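Long-range contacts in LRR receptor-like serine/threonine-protein kinase RGI3 (Arabidopsis thaliana, PDB 5HZ0), which acts as a receptor for RGF peptide hormones that maintain the root stem cell niche, the chain described being its extracellular leucine-rich-repeat part: residues Asp475-Ala480 with Lys497-Lys502; Leu519-Leu524 with Leu543-Asn548; Leu568-Val573 with Leu591-Ile596. The protein carries 5 engineered substitutions. One frame throughout, in Å; residues are numbered along the deposited sequence.

Contact 1 of 3, residues Asp475-Ala480 with Lys497-Lys502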
loop_
_atom_site.group_PDB
_atom_site.type_symbol
_atom_site.label_atom_id
_atom_site.label_comp_id
_atom_site.label_asym_id
_atom_site.label_seq_id
_atom_site.Cartn_x
_atom_site.Cartn_y
_atom_site.Cartn_z
ATOM N N ASP A 475 9.428 14.589 18.270
ATOM C CA ASP A 475 8.319 15.071 19.080
ATOM C C ASP A 475 8.459 14.593 20.527
ATOM O O ASP A 475 8.196 13.436 20.830
ATOM C CB ASP A 475 7.008 14.548 18.479
ATOM C CG ASP A 475 5.776 15.274 19.013
ATOM O OD1 ASP A 475 5.897 16.000 20.021
ATOM O OD2 ASP A 475 4.681 15.102 18.422
ATOM N N PHE A 476 8.856 15.505 21.413
ATOM C CA PHE A 476 8.948 15.266 22.864
ATOM C C PHE A 476 7.809 15.931 23.643
ATOM O O PHE A 476 7.853 16.044 24.867
ATOM C CB PHE A 476 10.320 15.656 23.427
ATOM C CG PHE A 476 11.474 14.892 22.814
ATOM C CD1 PHE A 476 11.262 13.696 22.139
ATOM C CD2 PHE A 476 12.767 15.367 22.923
ATOM C CE1 PHE A 476 12.312 13.003 21.575
ATOM C CE2 PHE A 476 13.821 14.678 22.361
ATOM C CZ PHE A 476 13.596 13.491 21.691
ATOM N N SER A 477 6.829 16.451 22.926
ATOM C CA SER A 477 5.792 17.253 23.559
ATOM C C SER A 477 5.008 16.501 24.619
ATOM O O SER A 477 4.922 15.286 24.601
ATOM C CB SER A 477 4.839 17.869 22.523
ATOM O OG SER A 477 4.187 16.872 21.766
ATOM N N ASP A 478 4.454 17.260 25.557
ATOM C CA ASP A 478 3.653 16.714 26.642
ATOM C C ASP A 478 4.465 15.762 27.522
ATOM O O ASP A 478 4.167 14.579 27.640
ATOM C CB ASP A 478 2.415 16.030 26.061
ATOM C CG ASP A 478 1.339 15.836 27.067
ATOM O OD1 ASP A 478 1.427 16.470 28.143
ATOM O OD2 ASP A 478 0.405 15.051 26.786
ATOM N N ASN A 479 5.490 16.315 28.154
ATOM C CA ASN A 479 6.287 15.599 29.133
ATOM C C ASN A 479 6.607 16.553 30.290
ATOM O O ASN A 479 6.028 17.642 30.394
ATOM C CB ASN A 479 7.585 15.021 28.509
ATOM C CG ASN A 479 7.341 13.750 27.684
ATOM O OD1 ASN A 479 7.055 12.683 28.232
ATOM N ND2 ASN A 479 7.477 13.860 26.371
ATOM N N ALA A 480 7.461 16.096 31.199
ATOM C CA ALA A 480 8.046 16.920 32.257
ATOM C C ALA A 480 9.500 17.395 32.033
ATOM O O ALA A 480 10.197 17.699 33.001
ATOM C CB ALA A 480 7.829 16.316 33.635
ATOM N N LYS A 497 11.332 18.810 11.636
ATOM C CA LYS A 497 10.241 19.091 12.552
ATOM C C LYS A 497 10.688 18.843 13.972
ATOM O O LYS A 497 11.129 17.735 14.287
ATOM C CB LYS A 497 9.056 18.180 12.250
ATOM C CG LYS A 497 8.527 18.343 10.853
ATOM C CD LYS A 497 7.179 17.709 10.674
ATOM C CE LYS A 497 6.740 17.859 9.238
ATOM N NZ LYS A 497 5.460 17.143 9.055
ATOM N N LEU A 498 10.557 19.861 14.822
ATOM C CA LEU A 498 10.938 19.749 16.224
ATOM C C LEU A 498 9.810 20.265 17.115
ATOM O O LEU A 498 9.486 21.448 17.102
ATOM C CB LEU A 498 12.217 20.539 16.501
ATOM C CG LEU A 498 12.601 20.640 17.976
ATOM C CD1 LEU A 498 12.755 19.248 18.561
ATOM C CD2 LEU A 498 13.864 21.460 18.188
ATOM N N ASN A 499 9.224 19.365 17.895
ATOM C CA ASN A 499 8.158 19.720 18.796
ATOM C C ASN A 499 8.539 19.367 20.234
ATOM O O ASN A 499 8.609 18.193 20.598
ATOM C CB ASN A 499 6.900 18.980 18.361
ATOM C CG ASN A 499 5.675 19.353 19.177
ATOM O OD1 ASN A 499 5.765 20.050 20.181
ATOM N ND2 ASN A 499 4.524 18.853 18.759
ATOM N N LEU A 500 8.817 20.403 21.021
ATOM C CA LEU A 500 9.101 20.315 22.457
ATOM C C LEU A 500 7.974 20.756 23.379
ATOM O O LEU A 500 8.187 20.940 24.587
ATOM C CB LEU A 500 10.378 21.059 22.803
ATOM C CG LEU A 500 11.560 20.480 22.036
ATOM C CD1 LEU A 500 12.738 21.378 22.268
ATOM C CD2 LEU A 500 11.843 19.033 22.485
ATOM N N ALA A 501 6.811 21.010 22.792
ATOM C CA ALA A 501 5.731 21.756 23.452
ATOM C C ALA A 501 5.177 21.075 24.694
ATOM O O ALA A 501 5.247 19.858 24.820
ATOM C CB ALA A 501 4.604 22.051 22.460
ATOM N N LYS A 502 4.639 21.873 25.611
ATOM C CA LYS A 502 4.097 21.375 26.870
ATOM C C LYS A 502 5.135 20.608 27.701
ATOM O O LYS A 502 4.974 19.425 28.018
ATOM C CB LYS A 502 2.848 20.526 26.638
ATOM C CG LYS A 502 1.955 20.471 27.855
ATOM C CD LYS A 502 0.693 19.668 27.615
ATOM C CE LYS A 502 -0.304 19.883 28.766
ATOM N NZ LYS A 502 0.332 19.845 30.120
#
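Two successive leucine-rich repeats meet where strand gives way to the loop carrying their asparagine ladder: D475 and N499 form a parallel bridge, and the backbones stay in step to D478 and K502. Three backbone N-H groups of the earlier repeat reach carbonyls of the later, F476 N to N499 O (2.8 Å), D478 N to A501 O (2.8 Å) and N479 N to K502 O (3.2 Å). D475 and N499 run side by side, their carboxylate and amide planes 20° apart. With CG trans to the main-chain nitrogen in both (chi1 -165° and -176°), each OD1 forms an Asx turn: D475 OD1 accepts S477 N and OG, and N499 OD1 accepts A501 N (3.0 Å). F476 lies beside L500, CD2 to CD2 3.8 Å. N479 and N503 are successive ladder members, both bonding F476 O through ND2, N479 from above the carbonyl plane. D478 OD1 rests against K502 CD (3.3 Å), while OD2 is held by T455 OG1. The Asx oxygens bond within their own repeats, so bonds between the segments are main-chain ones, the later repeat adding the N503 side-chain bond; K502 NZ, 4.1 Å from D478 OD1, probably attracts it only modestly.

Contact 2 of 3, residues Leu519-Leu524 with Leu543-Asn548. With NAG (2-acetamido-2-deoxy-beta-D-glucopyranose), chain D.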
loop_
_atom_site.group_PDB
_atom_site.type_symbol
_atom_site.label_atom_id
_atom_site.label_comp_id
_atom_site.label_asym_id
_atom_site.label_seq_id
_atom_site.Cartn_x
_atom_site.Cartn_y
_atom_site.Cartn_z
ATOM N N LEU A 519 14.922 23.063 9.155
ATOM C CA LEU A 519 13.783 23.080 10.069
ATOM C C LEU A 519 12.578 23.779 9.455
ATOM O O LEU A 519 12.589 24.982 9.233
ATOM C CB LEU A 519 14.191 23.808 11.344
ATOM C CG LEU A 519 13.443 23.444 12.616
ATOM C CD1 LEU A 519 13.415 21.937 12.779
ATOM C CD2 LEU A 519 14.125 24.099 13.800
ATOM N N GLN A 520 11.546 22.989 9.175
ATOM C CA GLN A 520 10.252 23.473 8.701
ATOM C C GLN A 520 9.284 23.848 9.833
ATOM O O GLN A 520 8.528 24.807 9.731
ATOM C CB GLN A 520 9.616 22.463 7.738
ATOM C CG GLN A 520 10.384 22.290 6.417
ATOM C CD GLN A 520 9.915 21.079 5.611
ATOM O OE1 GLN A 520 8.799 20.598 5.787
ATOM N NE2 GLN A 520 10.775 20.577 4.731
ATOM N N LEU A 521 9.301 23.072 10.909
ATOM C CA LEU A 521 8.308 23.240 11.951
ATOM C C LEU A 521 9.005 23.314 13.281
ATOM O O LEU A 521 9.813 22.443 13.601
ATOM C CB LEU A 521 7.302 22.080 11.936
ATOM C CG LEU A 521 6.142 22.094 12.950
ATOM C CD1 LEU A 521 4.900 21.452 12.368
ATOM C CD2 LEU A 521 6.518 21.384 14.255
ATOM N N LEU A 522 8.700 24.357 14.053
ATOM C CA LEU A 522 9.252 24.467 15.400
ATOM C C LEU A 522 8.167 24.804 16.418
ATOM O O LEU A 522 7.568 25.878 16.378
ATOM C CB LEU A 522 10.392 25.491 15.461
ATOM C CG LEU A 522 10.941 25.757 16.869
ATOM C CD1 LEU A 522 11.605 24.505 17.454
ATOM C CD2 LEU A 522 11.902 26.926 16.884
ATOM N N ASN A 523 7.921 23.869 17.329
ATOM C CA ASN A 523 6.979 24.099 18.400
ATOM C C ASN A 523 7.642 24.115 19.766
ATOM O O ASN A 523 8.064 23.084 20.277
ATOM C CB ASN A 523 5.878 23.050 18.379
ATOM C CG ASN A 523 4.675 23.475 19.204
ATOM O OD1 ASN A 523 4.739 24.452 19.950
ATOM N ND2 ASN A 523 3.581 22.745 19.077
ATOM N N LEU A 524 7.753 25.320 20.316
ATOM C CA LEU A 524 8.204 25.586 21.680
ATOM C C LEU A 524 7.094 25.948 22.665
ATOM O O LEU A 524 7.370 26.416 23.765
ATOM C CB LEU A 524 9.322 26.630 21.692
ATOM C CG LEU A 524 10.531 26.202 20.860
ATOM C CD1 LEU A 524 11.664 27.203 20.997
ATOM C CD2 LEU A 524 10.975 24.795 21.268
ATOM N N LEU A 543 11.989 27.633 7.667
ATOM C CA LEU A 543 10.829 27.635 8.561
ATOM C C LEU A 543 9.609 27.990 7.741
ATOM O O LEU A 543 9.485 29.089 7.241
ATOM C CB LEU A 543 11.008 28.656 9.688
ATOM C CG LEU A 543 11.661 28.146 10.975
ATOM C CD1 LEU A 543 11.785 29.249 11.999
ATOM C CD2 LEU A 543 10.848 26.997 11.524
ATOM N N ALA A 544 8.691 27.047 7.642
ATOM C CA ALA A 544 7.631 27.134 6.652
ATOM C C ALA A 544 6.288 26.769 7.233
ATOM O O ALA A 544 5.340 27.551 7.180
ATOM C CB ALA A 544 7.946 26.268 5.437
ATOM N N ILE A 545 6.194 25.532 7.706
ATOM C CA ILE A 545 4.932 25.003 8.195
ATOM C C ILE A 545 4.414 25.763 9.412
ATOM O O ILE A 545 3.327 26.334 9.376
ATOM C CB ILE A 545 5.048 23.528 8.575
ATOM C CG1 ILE A 545 5.527 22.689 7.382
ATOM C CG2 ILE A 545 3.721 23.034 9.108
ATOM C CD1 ILE A 545 5.639 21.207 7.696
ATOM N N SER A 546 5.194 25.773 10.487
ATOM C CA SER A 546 4.739 26.407 11.713
ATOM C C SER A 546 5.873 26.881 12.611
ATOM O O SER A 546 6.931 26.262 12.670
ATOM C CB SER A 546 3.829 25.445 12.477
ATOM O OG SER A 546 3.507 25.955 13.750
ATOM N N LEU A 547 5.640 27.999 13.296
ATOM C CA LEU A 547 6.489 28.451 14.400
ATOM C C LEU A 547 5.570 28.856 15.557
ATOM O O LEU A 547 4.792 29.823 15.455
ATOM C CB LEU A 547 7.415 29.608 13.976
ATOM C CG LEU A 547 8.239 30.381 15.026
ATOM C CD1 LEU A 547 9.244 29.491 15.746
ATOM C CD2 LEU A 547 8.953 31.588 14.411
ATOM N N ASN A 548 5.663 28.099 16.649
ATOM C CA ASN A 548 4.836 28.318 17.823
ATOM C C ASN A 548 5.760 28.619 19.002
ATOM O O ASN A 548 6.502 27.754 19.456
ATOM C CB ASN A 548 3.977 27.070 18.077
ATOM C CG ASN A 548 2.864 27.294 19.091
ATOM O OD1 ASN A 548 2.940 28.189 19.933
ATOM N ND2 ASN A 548 1.831 26.435 19.027
HETATM C C1 NAG D . 0.744 26.618 19.977
HETATM C C2 NAG D . -0.493 26.027 19.304
HETATM C C3 NAG D . -1.693 25.995 20.261
HETATM C C4 NAG D . -1.307 25.268 21.557
HETATM C C5 NAG D . -0.131 26.045 22.147
HETATM C C6 NAG D . 0.372 25.515 23.488
HETATM C C7 NAG D . -1.143 26.391 16.929
HETATM C C8 NAG D . -1.296 27.440 15.856
HETATM N N2 NAG D . -0.734 26.830 18.120
HETATM O O3 NAG D . -2.780 25.378 19.616
HETATM O O4 NAG D . -2.382 25.058 22.487
HETATM O O5 NAG D . 0.947 26.017 21.243
HETATM O O6 NAG D . 0.756 24.159 23.382
HETATM O O7 NAG D . -1.409 25.215 16.678
#
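N523 and N548 lie alongside each other with their amide planes only 11° apart, both side chains leaving the same face of the paired strands. The touch is from oxygen to methylene, N523 OD1 standing 3.3 Å from N548 CB. Each amide oxygen has its own partner further along the chain: N523 OD1 accepts G525 N, and N548 OD1 bonds S550 OG. Replacing N523 with an alanine would probably leave G525 N without its side-chain acceptor and N548 CB without the oxygen packed against it. The N548 nitrogen is spent differently, ND2 being joined covalently to C1 of the chain D NAG (1.5 Å), an N-glycan whose sugar also bonds E526 OE2.

These are neighbouring rungs of the leucine-rich-repeat solenoid, with strands 521-523 and 546-548 parallel at 16°. L522 N reaches S546 O, N548 N reaches L522 O, and L524 N reaches N548 O, each at 2.9 Å. On the opposite face L522 and L547 point the same way into the leucine core, CD2 to CD1 3.9 Å; CG trans to the backbone nitrogen in both (chi1 175° in L522) sets the two side chains alongside each other. On the asparagine face L521 crosses I545 at an angle, its CD1 3.8 Å from I545 CG2. Before the strand Q520 lies nearest L543, and the register then skips A544 and I545, two extra residues: Q520 O accepts A544 N on a lone pair in the carbonyl plane (3.1 Å) and I545 N weakly. The Q520 side chain lies across I545, OE1 3.7 Å from CD1.

Contact 3 of 3, residues Leu568-Val573 with Leu591-Ile596. With NAG (2-acetamido-2-deoxy-beta-D-glucopyranose), chain E; NAG (2-acetamido-2-deoxy-beta-D-glucopyranose), chain D.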
loop_
_atom_site.group_PDB
_atom_site.type_symbol
_atom_site.label_atom_id
_atom_site.label_comp_id
_atom_site.label_asym_id
_atom_site.label_seq_id
_atom_site.Cartn_x
_atom_site.Cartn_y
_atom_site.Cartn_z
ATOM N N LEU A 568 6.837 31.329 6.068
ATOM C CA LEU A 568 6.119 30.887 7.257
ATOM C C LEU A 568 4.622 31.000 7.034
ATOM O O LEU A 568 4.118 32.071 6.733
ATOM C CB LEU A 568 6.539 31.721 8.469
ATOM C CG LEU A 568 6.010 31.274 9.829
ATOM C CD1 LEU A 568 6.257 29.779 10.037
ATOM C CD2 LEU A 568 6.684 32.072 10.920
ATOM N N GLY A 569 3.917 29.881 7.151
ATOM C CA GLY A 569 2.471 29.879 6.990
ATOM C C GLY A 569 1.695 30.106 8.276
ATOM O O GLY A 569 0.600 30.660 8.255
ATOM N N VAL A 570 2.263 29.690 9.404
ATOM C CA VAL A 570 1.573 29.800 10.682
ATOM C C VAL A 570 2.507 30.312 11.773
ATOM O O VAL A 570 3.603 29.766 11.974
ATOM C CB VAL A 570 0.979 28.444 11.118
ATOM C CG1 VAL A 570 0.367 28.548 12.517
ATOM C CG2 VAL A 570 -0.051 27.959 10.103
ATOM N N LEU A 571 2.086 31.360 12.475
ATOM C CA LEU A 571 2.905 31.901 13.551
ATOM C C LEU A 571 2.057 32.210 14.783
ATOM O O LEU A 571 1.078 32.952 14.705
ATOM C CB LEU A 571 3.676 33.141 13.077
ATOM C CG LEU A 571 4.412 33.949 14.154
ATOM C CD1 LEU A 571 5.628 33.223 14.709
ATOM C CD2 LEU A 571 4.817 35.303 13.626
ATOM N N ASP A 572 2.431 31.614 15.909
ATOM C CA ASP A 572 1.763 31.812 17.184
ATOM C C ASP A 572 2.800 32.187 18.258
ATOM O O ASP A 572 3.609 31.348 18.695
ATOM C CB ASP A 572 1.075 30.503 17.569
ATOM C CG ASP A 572 0.083 30.660 18.708
ATOM O OD1 ASP A 572 0.161 31.661 19.439
ATOM O OD2 ASP A 572 -0.778 29.767 18.874
ATOM N N VAL A 573 2.772 33.460 18.644
ATOM C CA VAL A 573 3.544 34.041 19.739
ATOM C C VAL A 573 2.706 34.332 20.994
ATOM O O VAL A 573 3.190 34.915 21.962
ATOM C CB VAL A 573 4.311 35.316 19.280
ATOM C CG1 VAL A 573 5.398 34.948 18.281
ATOM C CG2 VAL A 573 3.352 36.344 18.666
ATOM N N LEU A 591 1.963 34.369 5.020
ATOM C CA LEU A 591 1.463 34.210 6.371
ATOM C C LEU A 591 -0.057 34.064 6.326
ATOM O O LEU A 591 -0.783 34.920 5.805
ATOM C CB LEU A 591 1.901 35.382 7.238
ATOM C CG LEU A 591 1.715 35.251 8.747
ATOM C CD1 LEU A 591 2.493 34.052 9.271
ATOM C CD2 LEU A 591 2.141 36.539 9.456
ATOM N N VAL A 592 -0.524 32.957 6.880
ATOM C CA VAL A 592 -1.906 32.516 6.765
ATOM C C VAL A 592 -2.583 32.739 8.098
ATOM O O VAL A 592 -3.620 33.383 8.186
ATOM C CB VAL A 592 -1.974 31.011 6.406
ATOM C CG1 VAL A 592 -3.416 30.517 6.432
ATOM C CG2 VAL A 592 -1.305 30.743 5.050
ATOM N N SER A 593 -2.018 32.122 9.128
ATOM C CA SER A 593 -2.523 32.257 10.481
ATOM C C SER A 593 -1.521 32.985 11.382
ATOM O O SER A 593 -0.330 32.654 11.417
ATOM C CB SER A 593 -2.853 30.877 11.052
ATOM O OG SER A 593 -3.375 30.989 12.359
ATOM N N LEU A 594 -2.019 33.972 12.115
ATOM C CA LEU A 594 -1.208 34.775 13.020
ATOM C C LEU A 594 -1.925 34.875 14.350
ATOM O O LEU A 594 -3.057 35.323 14.383
ATOM C CB LEU A 594 -1.006 36.184 12.454
ATOM C CG LEU A 594 -0.240 37.136 13.381
ATOM C CD1 LEU A 594 1.096 36.526 13.782
ATOM C CD2 LEU A 594 -0.031 38.526 12.753
ATOM N N ASN A 595 -1.295 34.433 15.435
ATOM C CA ASN A 595 -1.883 34.619 16.752
ATOM C C ASN A 595 -0.930 35.443 17.634
ATOM O O ASN A 595 0.129 34.949 18.061
ATOM C CB ASN A 595 -2.215 33.259 17.368
ATOM C CG ASN A 595 -3.103 33.360 18.595
ATOM O OD1 ASN A 595 -3.175 34.419 19.218
ATOM N ND2 ASN A 595 -3.775 32.249 18.973
ATOM N N ILE A 596 -1.300 36.717 17.837
ATOM C CA ILE A 596 -0.589 37.677 18.698
ATOM C C ILE A 596 -1.235 38.011 20.059
ATOM O O ILE A 596 -0.773 38.906 20.766
ATOM C CB ILE A 596 -0.185 38.975 17.946
ATOM C CG1 ILE A 596 -1.375 39.572 17.165
ATOM C CG2 ILE A 596 0.974 38.709 16.997
ATOM C CD1 ILE A 596 -2.502 40.081 18.003
HETATM C C1 NAG E . -3.648 31.072 18.143
HETATM C C2 NAG E . -4.072 29.917 19.060
HETATM C C3 NAG E . -4.251 28.586 18.319
HETATM C C4 NAG E . -5.040 28.753 17.025
HETATM C C5 NAG E . -4.474 29.930 16.229
HETATM C C6 NAG E . -5.283 30.240 14.979
HETATM C C7 NAG E . -3.475 29.502 21.382
HETATM C C8 NAG E . -2.377 29.463 22.407
HETATM N N2 NAG E . -3.106 29.765 20.134
HETATM O O3 NAG E . -4.995 27.726 19.137
HETATM O O4 NAG E . -5.063 27.529 16.308
HETATM O O5 NAG E . -4.500 31.099 17.026
HETATM O O6 NAG E . -6.561 30.714 15.359
HETATM O O7 NAG E . -4.646 29.274 21.687
HETATM C C1 NAG D . 0.744 26.618 19.977
HETATM C C2 NAG D . -0.493 26.027 19.304
HETATM C C3 NAG D . -1.693 25.995 20.261
HETATM C C4 NAG D . -1.307 25.268 21.557
HETATM C C5 NAG D . -0.131 26.045 22.147
HETATM C C6 NAG D . 0.372 25.515 23.488
HETATM C C7 NAG D . -1.143 26.391 16.929
HETATM C C8 NAG D . -1.296 27.440 15.856
HETATM N N2 NAG D . -0.734 26.830 18.120
HETATM O O3 NAG D . -2.780 25.378 19.616
HETATM O O4 NAG D . -2.382 25.058 22.487
HETATM O O5 NAG D . 0.947 26.017 21.243
HETATM O O6 NAG D . 0.756 24.159 23.382
HETATM O O7 NAG D . -1.409 25.215 16.678
#
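The final parallel pair of the solenoid's strand ladder is formed here, with V570 beside S593, L571 beside L594 and D572 beside N595. Strands 570-572 and 593-595 diverge by just 5°. L571 uses both backbone groups across the pair, its N bonding S593 O and its O accepting N595 N, each at 2.9 Å; V573 N to N595 O follows. At the entry, G569 O takes two donors, V592 N and S593 N. On the core face L571 and L594 lie side by side, CD2 to CD1 3.9 Å, and L591 CD1 packs against L571 CB (4.1 Å). V573 CG2 meets I596 CG2 obliquely at 3.7 Å. On the other, sugar-bearing face the planes of the D572 carboxylate and N595 amide are 15° apart. N595 ND2 is bonded covalently to C1 of the chain E NAG (1.4 Å), while N595 OD1 bonds S597 OG. D572 CG is trans to its main-chain nitrogen (chi1 -167°), which carries the carboxylate out on that face, where OD2 accepts N2 of the chain E NAG at 2.6 Å and N2 of the chain D NAG at 3.0 Å. Two donors would probably stabilise the carboxylate's negative charge, and D572 OD1 has S574 OG besides. Strand 546-548 flanks 570-572 on its other side, whereas 593-595 ends the ladder, with F610 of helix 609-613 packed against L591 and L594.

In the fold
The three contacts follow one another along the chain and along the strand ladder. Contacts 1 and 2 have centres 12 Å apart and are joined by neighbouring strands 497-499 and 521-523, with L498 O to N523 N at 2.9 Å a probable hydrogen bond. Contacts 2 and 3, centres 10 Å apart, adjoin through L547 O and D572 N (3.0 Å). Contacts 1 and 3 do not touch, their nearest atoms being about 10 Å apart. Sugar adds a second tie: the NAG attached at N548 in contact 2 bonds D572 in contact 3. The experimentally defined peptide-recognition motifs all belong to earlier repeats; the three contacts lie in the C-terminal part of the solenoid.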